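Local coordinates for protein ethyl acetate hydrolase (Pseudomonas veronii, PDB 5EFZ) that hydrolyses ethyl acetate to ethanol and acetate, an esterase step in the breakdown of short-chain methyl ketones such as 2-butanone, at residues N97-N109 and M261-W273. Numbering follows the deposited sequence.
Sequences NQIGNGLSSSASN and MDPNNLLTMAWKW. With EDO (1,2-ethanediol), chain G; EDO (1,2-ethanediol), chain L.
The carboxamide of N265 lies sandwiched between the loop and its own helix start. Over one face, G100 O is 3.5 Å from N265 CG, G102 CA is 3.3 Å from N265 ND2, and S106 CB leans over OD1. Against the other comes D262 OD2, which also caps the helix by accepting from N265 N; D262 OD1 is hydrogen-bonded to Y206 OH. At the edge, N265 ND2 gives S108 OG a nearly straight in-plane bond (2.9 Å, 169°), while N265 OD1 takes a weak one from S108 N. A water accepts from A107 N, donates to N265 OD1 and also meets T268 OG1.

One turn on, T268 CG2 points at G100, whose conformation excludes a side chain, and M269 SD rests 3.7 Å from N101 CB. Farther along, the bend of K272 at chi3 (-52°) swings NZ to I99 O, met in plane on a lone pair at 2.8 Å, and Q98 OE1, met tilted at 3.0 Å. D127 adds a salt bridge, and T66 O holds Q98 NE2. A leucine in place of this lysine would probably strip D127 of its counter-charge and leave both carbonyls without this donor.

The Q98 side chain is about 8 Å from that of the inferred nucleophile S151. The contact ties the loop after strand 92-96 to the largely helical insertion between strands 170-174 and 296-300, consistent with the cap of alpha/beta hydrolases.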
# COMPACT_ATOMS: atom_id res chain seq x y z
N ASN A 97 13.17 -10.36 -23.30
CA ASN A 97 12.98 -9.03 -22.70
C ASN A 97 11.77 -8.29 -23.28
O ASN A 97 11.58 -8.23 -24.50
CB ASN A 97 14.24 -8.20 -22.90
CG ASN A 97 15.40 -8.69 -22.03
OD1 ASN A 97 15.51 -8.28 -20.87
ND2 ASN A 97 16.27 -9.54 -22.60
N GLN A 98 10.96 -7.73 -22.39
CA GLN A 98 9.82 -6.92 -22.78
C GLN A 98 10.19 -5.84 -23.76
O GLN A 98 11.22 -5.16 -23.58
CB GLN A 98 9.21 -6.23 -21.55
CG GLN A 98 8.20 -7.05 -20.79
CD GLN A 98 7.51 -6.13 -19.76
OE1 GLN A 98 7.10 -5.01 -20.10
NE2 GLN A 98 7.45 -6.57 -18.51
N ILE A 99 9.34 -5.64 -24.76
CA ILE A 99 9.39 -4.41 -25.54
C ILE A 99 9.27 -3.25 -24.59
O ILE A 99 8.31 -3.18 -23.80
CB ILE A 99 8.24 -4.37 -26.58
CG1 ILE A 99 8.39 -5.58 -27.54
CG2 ILE A 99 8.26 -3.04 -27.37
CD1 ILE A 99 7.17 -5.79 -28.43
N GLY A 100 10.20 -2.30 -24.66
CA GLY A 100 10.11 -1.15 -23.77
C GLY A 100 11.04 -1.23 -22.57
O GLY A 100 11.15 -0.25 -21.82
N ASN A 101 11.72 -2.36 -22.37
CA ASN A 101 12.50 -2.52 -21.14
C ASN A 101 13.94 -2.02 -21.24
O ASN A 101 14.72 -2.20 -20.29
CB ASN A 101 12.50 -4.00 -20.68
CG ASN A 101 13.66 -4.83 -21.26
OD1 ASN A 101 14.08 -4.67 -22.42
ND2 ASN A 101 14.16 -5.76 -20.45
N GLY A 102 14.30 -1.41 -22.38
CA GLY A 102 15.64 -0.87 -22.59
C GLY A 102 16.62 -1.78 -23.31
O GLY A 102 17.65 -1.30 -23.84
N LEU A 103 16.34 -3.08 -23.33
CA LEU A 103 17.18 -4.04 -24.07
C LEU A 103 16.54 -4.38 -25.41
O LEU A 103 17.16 -4.23 -26.47
CB LEU A 103 17.42 -5.31 -23.25
CG LEU A 103 18.23 -5.10 -21.95
CD1 LEU A 103 18.55 -6.43 -21.33
CD2 LEU A 103 19.49 -4.27 -22.20
N SER A 104 15.29 -4.84 -25.37
CA SER A 104 14.50 -4.94 -26.59
C SER A 104 14.18 -3.51 -27.08
O SER A 104 14.46 -2.54 -26.38
CB SER A 104 13.20 -5.72 -26.34
OG SER A 104 13.49 -7.08 -26.01
N SER A 105 13.58 -3.39 -28.27
CA SER A 105 13.20 -2.08 -28.81
C SER A 105 12.42 -1.29 -27.79
O SER A 105 11.45 -1.78 -27.24
CB SER A 105 12.35 -2.25 -30.07
OG SER A 105 13.16 -2.71 -31.13
N SER A 106 12.85 -0.05 -27.53
CA SER A 106 12.33 0.75 -26.45
C SER A 106 12.48 2.25 -26.77
O SER A 106 13.17 2.63 -27.71
CB SER A 106 13.06 0.45 -25.13
OG SER A 106 13.05 -0.95 -24.83
N ALA A 107 11.83 3.08 -25.97
CA ALA A 107 11.97 4.55 -26.10
C ALA A 107 13.45 4.94 -26.08
O ALA A 107 13.88 5.87 -26.78
CB ALA A 107 11.21 5.27 -24.93
N SER A 108 14.25 4.22 -25.29
CA SER A 108 15.63 4.65 -25.07
C SER A 108 16.60 4.25 -26.17
O SER A 108 17.74 4.69 -26.16
CB SER A 108 16.15 4.11 -23.74
OG SER A 108 16.20 2.69 -23.75
N ASN A 109 16.16 3.44 -27.12
CA ASN A 109 17.10 2.95 -28.13
C ASN A 109 16.51 2.87 -29.55
O ASN A 109 17.10 2.25 -30.43
CB ASN A 109 17.65 1.57 -27.71
CG ASN A 109 16.55 0.52 -27.58
OD1 ASN A 109 15.53 0.59 -28.26
ND2 ASN A 109 16.78 -0.50 -26.72
N MET A 261 17.85 3.85 -14.01
CA MET A 261 16.89 3.39 -15.03
C MET A 261 16.31 4.56 -15.81
O MET A 261 16.39 5.71 -15.38
CB MET A 261 15.78 2.57 -14.40
CG MET A 261 16.31 1.28 -13.73
SD MET A 261 14.96 0.21 -13.27
CE MET A 261 15.85 -1.23 -12.65
N ASP A 262 15.75 4.27 -16.98
CA ASP A 262 15.27 5.33 -17.85
C ASP A 262 13.78 5.62 -17.60
O ASP A 262 12.96 4.73 -17.73
CB ASP A 262 15.45 4.95 -19.31
CG ASP A 262 14.98 6.04 -20.25
OD1 ASP A 262 15.61 7.13 -20.22
OD2 ASP A 262 14.00 5.80 -21.01
N PRO A 263 13.44 6.87 -17.26
CA PRO A 263 12.03 7.19 -16.97
C PRO A 263 11.07 6.84 -18.12
O PRO A 263 10.02 6.26 -17.85
CB PRO A 263 12.07 8.72 -16.73
CG PRO A 263 13.44 8.99 -16.19
CD PRO A 263 14.36 7.96 -16.89
N ASN A 264 11.43 7.14 -19.38
CA ASN A 264 10.52 6.81 -20.48
C ASN A 264 10.29 5.30 -20.57
O ASN A 264 9.15 4.85 -20.76
CB ASN A 264 11.03 7.33 -21.81
CG ASN A 264 10.88 8.85 -21.93
OD1 ASN A 264 9.96 9.44 -21.36
ND2 ASN A 264 11.82 9.47 -22.61
N ASN A 265 11.34 4.50 -20.43
CA ASN A 265 11.13 3.03 -20.42
C ASN A 265 10.23 2.53 -19.27
O ASN A 265 9.36 1.65 -19.45
CB ASN A 265 12.47 2.28 -20.35
CG ASN A 265 13.30 2.44 -21.60
OD1 ASN A 265 12.82 2.89 -22.66
ND2 ASN A 265 14.59 2.09 -21.47
N LEU A 266 10.41 3.07 -18.07
CA LEU A 266 9.55 2.68 -16.96
C LEU A 266 8.08 3.02 -17.26
O LEU A 266 7.17 2.23 -16.94
CB LEU A 266 10.00 3.37 -15.65
CG LEU A 266 11.38 2.93 -15.15
CD1 LEU A 266 11.76 3.71 -13.88
CD2 LEU A 266 11.39 1.43 -14.86
N LEU A 267 7.84 4.17 -17.87
CA LEU A 267 6.46 4.59 -18.19
C LEU A 267 5.85 3.66 -19.27
O LEU A 267 4.66 3.35 -19.23
CB LEU A 267 6.42 6.05 -18.66
CG LEU A 267 6.84 7.10 -17.61
CD1 LEU A 267 6.63 8.51 -18.20
CD2 LEU A 267 6.07 6.96 -16.32
N THR A 268 6.68 3.22 -20.21
CA THR A 268 6.18 2.26 -21.22
C THR A 268 5.72 0.97 -20.55
O THR A 268 4.65 0.44 -20.86
CB THR A 268 7.27 1.93 -22.28
OG1 THR A 268 7.67 3.14 -22.93
CG2 THR A 268 6.77 0.97 -23.35
N MET A 269 6.53 0.46 -19.63
CA MET A 269 6.19 -0.80 -18.97
C MET A 269 5.02 -0.59 -18.03
O MET A 269 4.15 -1.44 -17.93
CB MET A 269 7.42 -1.37 -18.25
CG MET A 269 8.48 -1.95 -19.27
SD MET A 269 9.97 -2.53 -18.40
CE MET A 269 10.79 -0.97 -18.02
N ALA A 270 4.99 0.55 -17.33
CA ALA A 270 3.87 0.87 -16.46
C ALA A 270 2.52 0.96 -17.22
O ALA A 270 1.49 0.44 -16.74
CB ALA A 270 4.15 2.21 -15.69
N TRP A 271 2.51 1.64 -18.37
CA TRP A 271 1.27 1.77 -19.17
C TRP A 271 0.78 0.37 -19.56
O TRP A 271 -0.42 0.06 -19.54
CB TRP A 271 1.52 2.61 -20.44
CG TRP A 271 0.27 2.97 -21.24
CD1 TRP A 271 -0.45 4.15 -21.18
CD2 TRP A 271 -0.35 2.17 -22.25
NE1 TRP A 271 -1.49 4.11 -22.08
CE2 TRP A 271 -1.45 2.91 -22.75
CE3 TRP A 271 -0.09 0.90 -22.78
CZ2 TRP A 271 -2.30 2.41 -23.73
CZ3 TRP A 271 -0.94 0.39 -23.76
CH2 TRP A 271 -2.02 1.15 -24.23
N LYS A 272 1.74 -0.46 -19.93
CA LYS A 272 1.45 -1.81 -20.40
C LYS A 272 0.85 -2.63 -19.25
O LYS A 272 -0.16 -3.32 -19.40
CB LYS A 272 2.73 -2.46 -20.91
CG LYS A 272 2.53 -3.86 -21.50
CD LYS A 272 3.88 -4.56 -21.76
CE LYS A 272 4.86 -3.71 -22.58
NZ LYS A 272 6.06 -4.60 -22.87
N TRP A 273 1.55 -2.58 -18.12
CA TRP A 273 1.14 -3.28 -16.90
C TRP A 273 -0.30 -2.90 -16.52
O TRP A 273 -1.13 -3.77 -16.21
CB TRP A 273 2.15 -2.92 -15.79
CG TRP A 273 1.83 -3.26 -14.34
CD1 TRP A 273 0.87 -4.12 -13.84
CD2 TRP A 273 2.50 -2.70 -13.21
NE1 TRP A 273 0.92 -4.11 -12.44
CE2 TRP A 273 1.91 -3.24 -12.04
CE3 TRP A 273 3.53 -1.76 -13.07
CZ2 TRP A 273 2.34 -2.88 -10.74
CZ3 TRP A 273 3.95 -1.40 -11.78
CH2 TRP A 273 3.36 -1.96 -10.65
C1 EDO G . 20.71 -1.54 -25.61
O1 EDO G . 21.47 -2.76 -25.46
C2 EDO G . 19.93 -1.58 -26.92
O2 EDO G . 19.33 -2.88 -27.08
C1 EDO L . 7.70 6.68 -23.75
O1 EDO L . 7.02 6.27 -22.54
C2 EDO L . 6.77 7.14 -24.89
O2 EDO L . 5.39 6.73 -24.79
O HOH W 1 10.18 2.19 -23.82